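Local atomic coordinates of 2-aminomuconic 6-semialdehyde dehydrogenase (Pseudomonas sp., PDB entry 7BZV), a protein that probably catalyses the NAD+-dependent oxidation of 2-aminomuconic 6-semialdehyde to 2-aminomuconate in the meta-cleavage pathway of 2-aminophenol breakdown. Residues B[89-97]-B[319-330]; B[102-113]-B[155-166]. All blocks are in the same frame, centred on the assembly; numbering follows the deposited sequence.

Contact 1: B[89-97]-B[319-330]; sequences ADTGKPLSM and PHETDTQMGPLI
Ser96 and Leu95 meet the backbone of Thr324 and Pro319 through two hydrogen bonds. The contact belongs to the aldehyde dehydrogenase fold. It joins the break between helix 80-91 and helix 95-119 to the loop between helix 297-312 and helix 332-348. Leu95 N gives a nearly straight bond to Pro319 O, 2.9 Å long with 168° at the hydrogen. Ser96 OG donates to Thr324 O at 2.8 Å, in the carbonyl plane. The Ser96 chi1 of 57° sets OG between the backbone N and the carbonyl carbon, which turns it to that oxygen. Water 2 donates to Ser96 OG and, weakly, to Gln325 O. With an alanine in place of Ser96, Thr324 O would probably lose its hydroxyl donor and this water the serine oxygen.

Apolar atoms fill in around these bonds. The Pro94 ring lies against the backbone of the loop, with CG 3.4 Å from Gly327 N. The side chains of Leu95 and Thr322 lie side by side, pointing the same way, and touch through CD2 and CG2. At the break between the helices, the rings of Pro319 and Pro328 both reach Gly92 O. Gly92 has positive phi, and Pro328 CG lies 3.9 Å from its CA. Ile330 CD1 packs near Thr91 CA at 3.9 Å.

Farther out, water 1 accepts from Ser96 N and donates to Glu321 O and Thr324 O. Thr324 O therefore takes two donors. Glu321 and Thr324 close a type I turn, and Thr324 OG1 is tied to Trp318 O. Pro94 is the N-cap residue of helix 95-119, so the bonded Leu95 N lies in the first turn. On the helix side, Thr91 OG1 bonds to Glu87 O and also closes an ST turn, accepting from Lys93 N at 3.0 Å.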
loop_
_atom_site.group_PDB
_atom_site.type_symbol
_atom_site.label_atom_id
_atom_site.label_comp_id
_atom_site.label_asym_id
_atom_site.label_seq_id
_atom_site.Cartn_x
_atom_site.Cartn_y
_atom_site.Cartn_z
ATOM N N ALA B 89 12.499 -39.819 8.422
ATOM C CA ALA B 89 13.284 -40.641 9.340
ATOM C C ALA B 89 13.413 -39.954 10.691
ATOM O O ALA B 89 13.263 -40.587 11.740
ATOM C CB ALA B 89 14.669 -40.917 8.757
ATOM N N ASP B 90 13.662 -38.638 10.679
ATOM C CA ASP B 90 13.902 -37.908 11.921
ATOM C C ASP B 90 12.650 -37.842 12.773
ATOM O O ASP B 90 12.726 -37.871 14.007
ATOM C CB ASP B 90 14.375 -36.486 11.615
ATOM C CG ASP B 90 15.810 -36.408 11.130
ATOM O OD1 ASP B 90 16.499 -37.437 11.043
ATOM O OD2 ASP B 90 16.248 -35.266 10.833
ATOM N N THR B 91 11.488 -37.717 12.133
ATOM C CA THR B 91 10.273 -37.376 12.845
ATOM C C THR B 91 9.248 -38.488 12.938
ATOM O O THR B 91 8.342 -38.368 13.765
ATOM C CB THR B 91 9.557 -36.200 12.163
ATOM O OG1 THR B 91 9.168 -36.611 10.839
ATOM C CG2 THR B 91 10.480 -34.944 12.094
ATOM N N GLY B 92 9.292 -39.500 12.061
ATOM C CA GLY B 92 8.174 -40.430 11.968
ATOM C C GLY B 92 6.938 -39.894 11.268
ATOM O O GLY B 92 5.867 -40.529 11.317
ATOM N N LYS B 93 7.056 -38.758 10.604
ATOM C CA LYS B 93 5.931 -38.184 9.887
ATOM C C LYS B 93 5.398 -39.179 8.869
ATOM O O LYS B 93 6.185 -39.730 8.086
ATOM C CB LYS B 93 6.353 -36.930 9.120
ATOM C CG LYS B 93 6.409 -35.657 9.918
ATOM C CD LYS B 93 7.216 -34.612 9.191
ATOM C CE LYS B 93 7.408 -33.355 10.078
ATOM N NZ LYS B 93 6.069 -32.738 10.373
ATOM N N PRO B 94 4.084 -39.351 8.765
ATOM C CA PRO B 94 3.541 -40.114 7.636
ATOM C C PRO B 94 3.859 -39.441 6.311
ATOM O O PRO B 94 3.932 -38.204 6.201
ATOM C CB PRO B 94 2.032 -40.130 7.893
ATOM C CG PRO B 94 1.855 -39.727 9.349
ATOM C CD PRO B 94 3.043 -38.863 9.689
ATOM N N LEU B 95 4.039 -40.282 5.293
ATOM C CA LEU B 95 4.236 -39.792 3.935
ATOM C C LEU B 95 3.139 -38.816 3.548
ATOM O O LEU B 95 3.409 -37.786 2.916
ATOM C CB LEU B 95 4.281 -40.967 2.959
ATOM C CG LEU B 95 4.400 -40.643 1.469
ATOM C CD1 LEU B 95 5.775 -40.019 1.197
ATOM C CD2 LEU B 95 4.193 -41.902 0.608
ATOM N N SER B 96 1.896 -39.109 3.954
ATOM C CA SER B 96 0.764 -38.246 3.637
ATOM C C SER B 96 0.949 -36.832 4.181
ATOM O O SER B 96 0.373 -35.882 3.652
ATOM C CB SER B 96 -0.513 -38.833 4.224
ATOM O OG SER B 96 -0.355 -39.002 5.624
ATOM N N MET B 97 1.708 -36.685 5.254
ATOM C CA MET B 97 2.003 -35.371 5.816
ATOM C C MET B 97 3.221 -34.743 5.156
ATOM O O MET B 97 3.166 -33.599 4.689
ATOM C CB MET B 97 2.222 -35.514 7.322
ATOM C CG MET B 97 2.617 -34.217 8.065
ATOM S SD MET B 97 1.048 -33.447 8.409
ATOM C CE MET B 97 1.381 -31.794 9.124
ATOM N N PRO B 319 4.697 -45.294 8.815
ATOM C CA PRO B 319 4.606 -43.966 8.171
ATOM C C PRO B 319 4.884 -43.969 6.686
ATOM O O PRO B 319 4.402 -43.076 5.971
ATOM C CB PRO B 319 5.649 -43.139 8.937
ATOM C CG PRO B 319 5.617 -43.699 10.328
ATOM C CD PRO B 319 5.503 -45.237 10.049
ATOM N N HIS B 320 5.643 -44.942 6.187
ATOM C CA HIS B 320 5.960 -44.958 4.767
ATOM C C HIS B 320 4.801 -45.441 3.908
ATOM O O HIS B 320 4.872 -45.295 2.689
ATOM C CB HIS B 320 7.188 -45.822 4.505
ATOM C CG HIS B 320 7.006 -47.246 4.913
ATOM N ND1 HIS B 320 7.243 -47.680 6.197
ATOM C CD2 HIS B 320 6.565 -48.322 4.221
ATOM C CE1 HIS B 320 6.984 -48.974 6.272
ATOM N NE2 HIS B 320 6.558 -49.385 5.089
ATOM N N GLU B 321 3.743 -46.002 4.493
ATOM C CA GLU B 321 2.600 -46.448 3.700
ATOM C C GLU B 321 1.729 -45.263 3.314
ATOM O O GLU B 321 1.463 -44.375 4.134
ATOM C CB GLU B 321 1.773 -47.480 4.466
ATOM C CG GLU B 321 2.457 -48.870 4.455
ATOM C CD GLU B 321 1.811 -49.900 5.381
ATOM O OE1 GLU B 321 0.593 -49.822 5.634
ATOM O OE2 GLU B 321 2.525 -50.817 5.827
ATOM N N THR B 322 1.279 -45.255 2.055
ATOM C CA THR B 322 0.714 -44.042 1.496
ATOM C C THR B 322 -0.582 -43.642 2.173
ATOM O O THR B 322 -0.980 -42.481 2.060
ATOM C CB THR B 322 0.445 -44.178 -0.010
ATOM O OG1 THR B 322 -0.474 -45.257 -0.225
ATOM C CG2 THR B 322 1.725 -44.402 -0.798
ATOM N N ASP B 323 -1.279 -44.558 2.846
ATOM C CA ASP B 323 -2.524 -44.148 3.480
ATOM C C ASP B 323 -2.433 -44.063 5.000
ATOM O O ASP B 323 -3.440 -43.775 5.652
ATOM C CB ASP B 323 -3.665 -45.065 3.054
ATOM C CG ASP B 323 -3.379 -46.499 3.320
ATOM O OD1 ASP B 323 -2.213 -46.832 3.604
ATOM O OD2 ASP B 323 -4.328 -47.297 3.224
ATOM N N THR B 324 -1.256 -44.260 5.584
ATOM C CA THR B 324 -1.094 -43.927 6.992
ATOM C C THR B 324 -1.397 -42.450 7.224
ATOM O O THR B 324 -0.994 -41.586 6.448
ATOM C CB THR B 324 0.315 -44.250 7.463
ATOM O OG1 THR B 324 0.504 -45.667 7.396
ATOM C CG2 THR B 324 0.499 -43.768 8.885
ATOM N N GLN B 325 -2.141 -42.169 8.288
ATOM C CA GLN B 325 -2.552 -40.812 8.606
ATOM C C GLN B 325 -1.914 -40.294 9.891
ATOM O O GLN B 325 -1.869 -39.074 10.102
ATOM C CB GLN B 325 -4.081 -40.747 8.703
ATOM C CG GLN B 325 -4.761 -40.518 7.349
ATOM C CD GLN B 325 -4.281 -39.215 6.639
ATOM O OE1 GLN B 325 -4.124 -39.196 5.424
ATOM N NE2 GLN B 325 -4.029 -38.144 7.412
ATOM N N MET B 326 -1.362 -41.173 10.720
ATOM C CA MET B 326 -0.730 -40.715 11.955
ATOM C C MET B 326 0.463 -41.602 12.256
ATOM O O MET B 326 0.346 -42.838 12.230
ATOM C CB MET B 326 -1.700 -40.720 13.138
ATOM C CG MET B 326 -1.475 -39.539 14.089
ATOM S SD MET B 326 -2.558 -39.500 15.543
ATOM C CE MET B 326 -1.560 -40.331 16.742
ATOM N N GLY B 327 1.599 -40.961 12.533
ATOM C CA GLY B 327 2.795 -41.649 12.968
ATOM C C GLY B 327 3.012 -41.518 14.463
ATOM O O GLY B 327 2.107 -41.153 15.216
ATOM N N PRO B 328 4.222 -41.845 14.920
ATOM C CA PRO B 328 4.556 -41.685 16.340
ATOM C C PRO B 328 4.663 -40.201 16.691
ATOM O O PRO B 328 4.532 -39.333 15.834
ATOM C CB PRO B 328 5.911 -42.400 16.463
ATOM C CG PRO B 328 6.553 -42.171 15.104
ATOM C CD PRO B 328 5.411 -42.161 14.108
ATOM N N LEU B 329 4.856 -39.925 17.979
ATOM C CA LEU B 329 5.307 -38.621 18.433
ATOM C C LEU B 329 6.798 -38.453 18.119
ATOM O O LEU B 329 7.457 -39.361 17.611
ATOM C CB LEU B 329 5.045 -38.481 19.926
ATOM C CG LEU B 329 3.587 -38.512 20.376
ATOM C CD1 LEU B 329 3.488 -38.275 21.870
ATOM C CD2 LEU B 329 2.783 -37.476 19.560
ATOM N N ILE B 330 7.363 -37.289 18.442
ATOM C CA ILE B 330 8.723 -37.003 17.983
ATOM C C ILE B 330 9.777 -37.823 18.720
ATOM O O ILE B 330 10.823 -38.156 18.146
ATOM C CB ILE B 330 9.046 -35.511 18.146
ATOM C CG1 ILE B 330 10.456 -35.183 17.623
ATOM C CG2 ILE B 330 8.997 -35.154 19.626
ATOM C CD1 ILE B 330 10.680 -35.470 16.168
HETATM O O HOH W 1 1.083 -41.640 4.929
HETATM O O HOH W 2 -1.184 -36.961 7.464
#

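Contact 2: B[102-113]-B[155-166]; sequences DIPRGIANFRNF and LPLLLLTWKVAP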
loop_
_atom_site.group_PDB
_atom_site.type_symbol
_atom_site.label_atom_id
_atom_site.label_comp_id
_atom_site.label_asym_id
_atom_site.label_seq_id
_atom_site.Cartn_x
_atom_site.Cartn_y
_atom_site.Cartn_z
ATOM N N ASP B 102 5.086 -30.736 4.606
ATOM C CA ASP B 102 6.418 -30.296 5.021
ATOM C C ASP B 102 7.296 -29.923 3.835
ATOM O O ASP B 102 7.894 -28.837 3.805
ATOM C CB ASP B 102 7.077 -31.364 5.876
ATOM C CG ASP B 102 6.255 -31.658 7.104
ATOM O OD1 ASP B 102 5.269 -32.414 6.989
ATOM O OD2 ASP B 102 6.549 -31.069 8.160
ATOM N N ILE B 103 7.437 -30.818 2.872
ATOM C CA ILE B 103 8.441 -30.577 1.844
ATOM C C ILE B 103 7.889 -29.531 0.876
ATOM O O ILE B 103 8.618 -28.592 0.525
ATOM C CB ILE B 103 8.847 -31.872 1.130
ATOM C CG1 ILE B 103 9.976 -32.601 1.872
ATOM C CG2 ILE B 103 9.358 -31.566 -0.260
ATOM C CD1 ILE B 103 9.803 -32.753 3.362
ATOM N N PRO B 104 6.635 -29.642 0.403
ATOM C CA PRO B 104 6.141 -28.618 -0.538
ATOM C C PRO B 104 6.068 -27.213 0.054
ATOM O O PRO B 104 6.490 -26.268 -0.614
ATOM C CB PRO B 104 4.746 -29.130 -0.931
ATOM C CG PRO B 104 4.884 -30.683 -0.771
ATOM C CD PRO B 104 5.713 -30.791 0.491
ATOM N N ARG B 105 5.545 -27.044 1.274
ATOM C CA ARG B 105 5.568 -25.728 1.909
ATOM C C ARG B 105 6.991 -25.273 2.206
ATOM O O ARG B 105 7.309 -24.082 2.096
ATOM C CB ARG B 105 4.740 -25.743 3.188
ATOM C CG ARG B 105 3.216 -25.974 2.911
ATOM C CD ARG B 105 2.322 -25.697 4.163
ATOM N NE ARG B 105 0.933 -26.145 3.977
ATOM C CZ ARG B 105 -0.066 -25.927 4.840
ATOM N NH1 ARG B 105 0.137 -25.243 5.962
ATOM N NH2 ARG B 105 -1.283 -26.376 4.573
ATOM N N GLY B 106 7.875 -26.189 2.561
ATOM C CA GLY B 106 9.255 -25.781 2.789
ATOM C C GLY B 106 9.895 -25.181 1.552
ATOM O O GLY B 106 10.665 -24.216 1.635
ATOM N N ILE B 107 9.596 -25.754 0.389
ATOM C CA ILE B 107 10.117 -25.225 -0.867
ATOM C C ILE B 107 9.420 -23.920 -1.222
ATOM O O ILE B 107 10.051 -22.967 -1.687
ATOM C CB ILE B 107 9.922 -26.263 -1.985
ATOM C CG1 ILE B 107 10.878 -27.443 -1.821
ATOM C CG2 ILE B 107 10.071 -25.632 -3.366
ATOM C CD1 ILE B 107 10.389 -28.714 -2.615
ATOM N N ALA B 108 8.103 -23.868 -1.004
ATOM C CA ALA B 108 7.312 -22.709 -1.388
ATOM C C ALA B 108 7.717 -21.474 -0.612
ATOM O O ALA B 108 7.546 -20.342 -1.107
ATOM C CB ALA B 108 5.826 -22.964 -1.167
ATOM N N ASN B 109 8.208 -21.642 0.617
ATOM C CA ASN B 109 8.682 -20.467 1.348
ATOM C C ASN B 109 9.692 -19.681 0.533
ATOM O O ASN B 109 9.663 -18.439 0.510
ATOM C CB ASN B 109 9.287 -20.863 2.696
ATOM C CG ASN B 109 8.210 -21.208 3.719
ATOM O OD1 ASN B 109 7.112 -20.698 3.638
ATOM N ND2 ASN B 109 8.518 -22.091 4.655
ATOM N N PHE B 110 10.626 -20.371 -0.111
ATOM C CA PHE B 110 11.627 -19.639 -0.869
ATOM C C PHE B 110 11.021 -18.969 -2.097
ATOM O O PHE B 110 11.386 -17.835 -2.429
ATOM C CB PHE B 110 12.733 -20.578 -1.251
ATOM C CG PHE B 110 13.717 -20.828 -0.162
ATOM C CD1 PHE B 110 14.655 -19.868 0.173
ATOM C CD2 PHE B 110 13.727 -22.038 0.514
ATOM C CE1 PHE B 110 15.590 -20.103 1.161
ATOM C CE2 PHE B 110 14.679 -22.291 1.500
ATOM C CZ PHE B 110 15.611 -21.323 1.823
ATOM N N ARG B 111 10.092 -19.644 -2.779
ATOM C CA ARG B 111 9.469 -19.023 -3.954
ATOM C C ARG B 111 8.581 -17.852 -3.570
ATOM O O ARG B 111 8.556 -16.826 -4.264
ATOM C CB ARG B 111 8.651 -20.059 -4.737
ATOM C CG ARG B 111 9.538 -21.066 -5.391
ATOM C CD ARG B 111 8.833 -22.121 -6.255
ATOM N NE ARG B 111 9.856 -22.922 -6.906
ATOM C CZ ARG B 111 9.765 -24.235 -7.144
ATOM N NH1 ARG B 111 8.686 -24.916 -6.801
ATOM N NH2 ARG B 111 10.763 -24.848 -7.748
ATOM N N ASN B 112 7.802 -17.994 -2.501
ATOM C CA ASN B 112 6.919 -16.910 -2.094
ATOM C C ASN B 112 7.710 -15.650 -1.727
ATOM O O ASN B 112 7.296 -14.533 -2.048
ATOM C CB ASN B 112 6.061 -17.346 -0.906
ATOM C CG ASN B 112 5.008 -18.447 -1.266
ATOM O OD1 ASN B 112 4.275 -18.917 -0.394
ATOM N ND2 ASN B 112 4.950 -18.847 -2.531
ATOM N N PHE B 113 8.752 -15.789 -0.911
ATOM C CA PHE B 113 9.521 -14.596 -0.551
ATOM C C PHE B 113 10.331 -14.071 -1.720
ATOM O O PHE B 113 10.642 -12.875 -1.748
ATOM C CB PHE B 113 10.399 -14.864 0.696
ATOM C CG PHE B 113 9.600 -14.812 1.954
ATOM C CD1 PHE B 113 9.069 -13.609 2.369
ATOM C CD2 PHE B 113 9.261 -15.968 2.635
ATOM C CE1 PHE B 113 8.249 -13.530 3.473
ATOM C CE2 PHE B 113 8.427 -15.904 3.759
ATOM C CZ PHE B 113 7.925 -14.684 4.170
ATOM N N LEU B 155 8.015 -29.184 12.728
ATOM C CA LEU B 155 7.982 -28.917 11.295
ATOM C C LEU B 155 9.390 -28.472 10.916
ATOM O O LEU B 155 9.633 -27.294 10.633
ATOM C CB LEU B 155 6.936 -27.854 10.962
ATOM C CG LEU B 155 5.495 -28.140 11.375
ATOM C CD1 LEU B 155 4.766 -26.746 11.376
ATOM C CD2 LEU B 155 4.740 -29.147 10.527
ATOM N N PRO B 156 10.368 -29.398 10.945
ATOM C CA PRO B 156 11.775 -28.973 10.814
ATOM C C PRO B 156 12.060 -28.155 9.556
ATOM O O PRO B 156 12.556 -27.023 9.650
ATOM C CB PRO B 156 12.556 -30.304 10.814
ATOM C CG PRO B 156 11.649 -31.296 11.491
ATOM C CD PRO B 156 10.235 -30.860 11.120
ATOM N N LEU B 157 11.790 -28.698 8.370
ATOM C CA LEU B 157 12.132 -27.944 7.168
ATOM C C LEU B 157 11.229 -26.726 6.999
ATOM O O LEU B 157 11.706 -25.635 6.665
ATOM C CB LEU B 157 12.033 -28.821 5.918
ATOM C CG LEU B 157 12.418 -28.116 4.623
ATOM C CD1 LEU B 157 13.896 -27.792 4.581
ATOM C CD2 LEU B 157 12.020 -29.004 3.439
ATOM N N LEU B 158 9.929 -26.904 7.201
ATOM C CA LEU B 158 8.968 -25.841 6.913
ATOM C C LEU B 158 9.248 -24.577 7.741
ATOM O O LEU B 158 9.346 -23.471 7.193
ATOM C CB LEU B 158 7.570 -26.373 7.169
ATOM C CG LEU B 158 6.361 -25.509 6.783
ATOM C CD1 LEU B 158 5.117 -26.426 6.835
ATOM C CD2 LEU B 158 6.184 -24.396 7.694
ATOM N N LEU B 159 9.385 -24.721 9.059
ATOM C CA LEU B 159 9.647 -23.562 9.924
ATOM C C LEU B 159 11.074 -23.045 9.788
ATOM O O LEU B 159 11.317 -21.845 9.972
ATOM C CB LEU B 159 9.356 -23.902 11.386
ATOM C CG LEU B 159 7.844 -24.015 11.657
ATOM C CD1 LEU B 159 7.546 -24.471 13.094
ATOM C CD2 LEU B 159 7.118 -22.708 11.334
ATOM N N LEU B 160 12.034 -23.914 9.476
ATOM C CA LEU B 160 13.361 -23.426 9.122
ATOM C C LEU B 160 13.308 -22.503 7.913
ATOM O O LEU B 160 13.816 -21.371 7.970
ATOM C CB LEU B 160 14.299 -24.605 8.870
ATOM C CG LEU B 160 15.700 -24.259 8.363
ATOM C CD1 LEU B 160 16.403 -23.330 9.352
ATOM C CD2 LEU B 160 16.550 -25.523 8.117
ATOM N N THR B 161 12.743 -22.967 6.785
ATOM C CA THR B 161 12.769 -22.107 5.612
ATOM C C THR B 161 11.842 -20.893 5.769
ATOM O O THR B 161 12.040 -19.886 5.084
ATOM C CB THR B 161 12.425 -22.879 4.326
ATOM O OG1 THR B 161 11.077 -23.356 4.381
ATOM C CG2 THR B 161 13.389 -24.053 4.132
ATOM N N TRP B 162 10.830 -20.972 6.629
ATOM C CA TRP B 162 9.983 -19.810 6.906
ATOM C C TRP B 162 10.785 -18.629 7.455
ATOM O O TRP B 162 10.414 -17.471 7.226
ATOM C CB TRP B 162 8.913 -20.240 7.897
ATOM C CG TRP B 162 8.044 -19.219 8.492
ATOM C CD1 TRP B 162 7.953 -18.892 9.822
ATOM C CD2 TRP B 162 7.129 -18.378 7.807
ATOM N NE1 TRP B 162 7.020 -17.890 9.993
ATOM C CE2 TRP B 162 6.501 -17.558 8.773
ATOM C CE3 TRP B 162 6.772 -18.231 6.465
ATOM C CZ2 TRP B 162 5.515 -16.601 8.431
ATOM C CZ3 TRP B 162 5.822 -17.263 6.128
ATOM C CH2 TRP B 162 5.199 -16.483 7.103
ATOM N N LYS B 163 11.870 -18.904 8.181
ATOM C CA LYS B 163 12.791 -17.879 8.688
ATOM C C LYS B 163 13.933 -17.618 7.714
ATOM O O LYS B 163 14.262 -16.459 7.454
ATOM C CB LYS B 163 13.383 -18.294 10.046
ATOM C CG LYS B 163 12.368 -18.746 11.103
ATOM C CD LYS B 163 11.181 -17.782 11.211
ATOM C CE LYS B 163 10.188 -18.171 12.329
ATOM N NZ LYS B 163 10.806 -18.379 13.674
ATOM N N VAL B 164 14.542 -18.672 7.162
ATOM C CA VAL B 164 15.738 -18.496 6.342
ATOM C C VAL B 164 15.395 -17.754 5.062
ATOM O O VAL B 164 16.165 -16.912 4.594
ATOM C CB VAL B 164 16.397 -19.857 6.044
ATOM C CG1 VAL B 164 17.463 -19.736 4.972
ATOM C CG2 VAL B 164 16.978 -20.477 7.322
ATOM N N ALA B 165 14.225 -18.033 4.477
ATOM C CA ALA B 165 13.931 -17.428 3.180
ATOM C C ALA B 165 13.822 -15.914 3.274
ATOM O O ALA B 165 14.495 -15.216 2.495
ATOM C CB ALA B 165 12.653 -18.031 2.599
ATOM N N PRO B 166 13.019 -15.335 4.171
ATOM C CA PRO B 166 13.017 -13.869 4.271
ATOM C C PRO B 166 14.345 -13.312 4.781
ATOM O O PRO B 166 14.716 -12.195 4.391
ATOM C CB PRO B 166 11.850 -13.568 5.229
ATOM C CG PRO B 166 11.743 -14.831 6.091
ATOM C CD PRO B 166 12.167 -15.978 5.189
HETATM O O HOH W 3 8.705 -29.450 8.114
#
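Thr161 OG1 is gripped by two groups of the neighbouring helix. It donates to Gly106 O at 2.9 Å, in the carbonyl plane and on a lone pair. It accepts from Asn109 ND2 at 2.9 Å, in a bond of 168° at the hydrogen that lies almost in the amide plane. With chi1 of 65°, OG1 takes the place between backbone N and carbonyl carbon, while CG2 turns to Phe110 CE2.

The two helix segments run nearly parallel, with axes 7.9 Å apart at their closest. Gly106 permits this, since its CA lies 4.1 Å from Leu158 CA and a CB there would probably collide with Leu157 CD2. Helix 156-169 is the crossover helix of a beta-alpha-beta unit between the parallel strands 134-150 and 173-177, as in the Rossmann-like cofactor domain of aldehyde dehydrogenases.

Asn109 is a knob in the hole formed by Leu158, Thr161, Trp162 and Ala165. Its OD1 sits at the edge of the indole. Ala165 CB lies over one face of Phe110. Pro166 CB lies over the centre of the Phe113 ring, 4.0 Å from its centroid, and Trp162 CZ3 meets that ring at its edge. At the other end, Arg105 CB lies against Leu158 CD1. Water 3 donates to Asp102 OD2 and accepts from Leu158 N, and Lys93 forms a salt bridge with the same carboxylate.

The contact is mostly apolar, but its buried hydroxyl works both ways. Donating, it gives Gly106 O a partner; accepting, it takes an Asn109 N-H. That ND2 bond and the knob-into-hole packing help to fix the Asn109 amide.

From the N terminus the chain runs along helix 80-91, turns at 92-94 and enters helix 95-119. The end of the first helix, the turn and the start of the second serve contact 1, and the middle of the second serves contact 2. Contact 2 closes first, when the chain returns through strands 124-128 and 134-150 to helix 156-169. Contact 1 closes a much longer loop, reaching the stretch before helix 332-348, so contact 2 is nested inside it. Their centres are 20 Å apart, yet they touch: Lys93 NZ packs on Leu155 CD2, and Thr91 on Pro156. Helix 95-119, used by both, links the crossover helix of one sheet to the loop after helix 297-312.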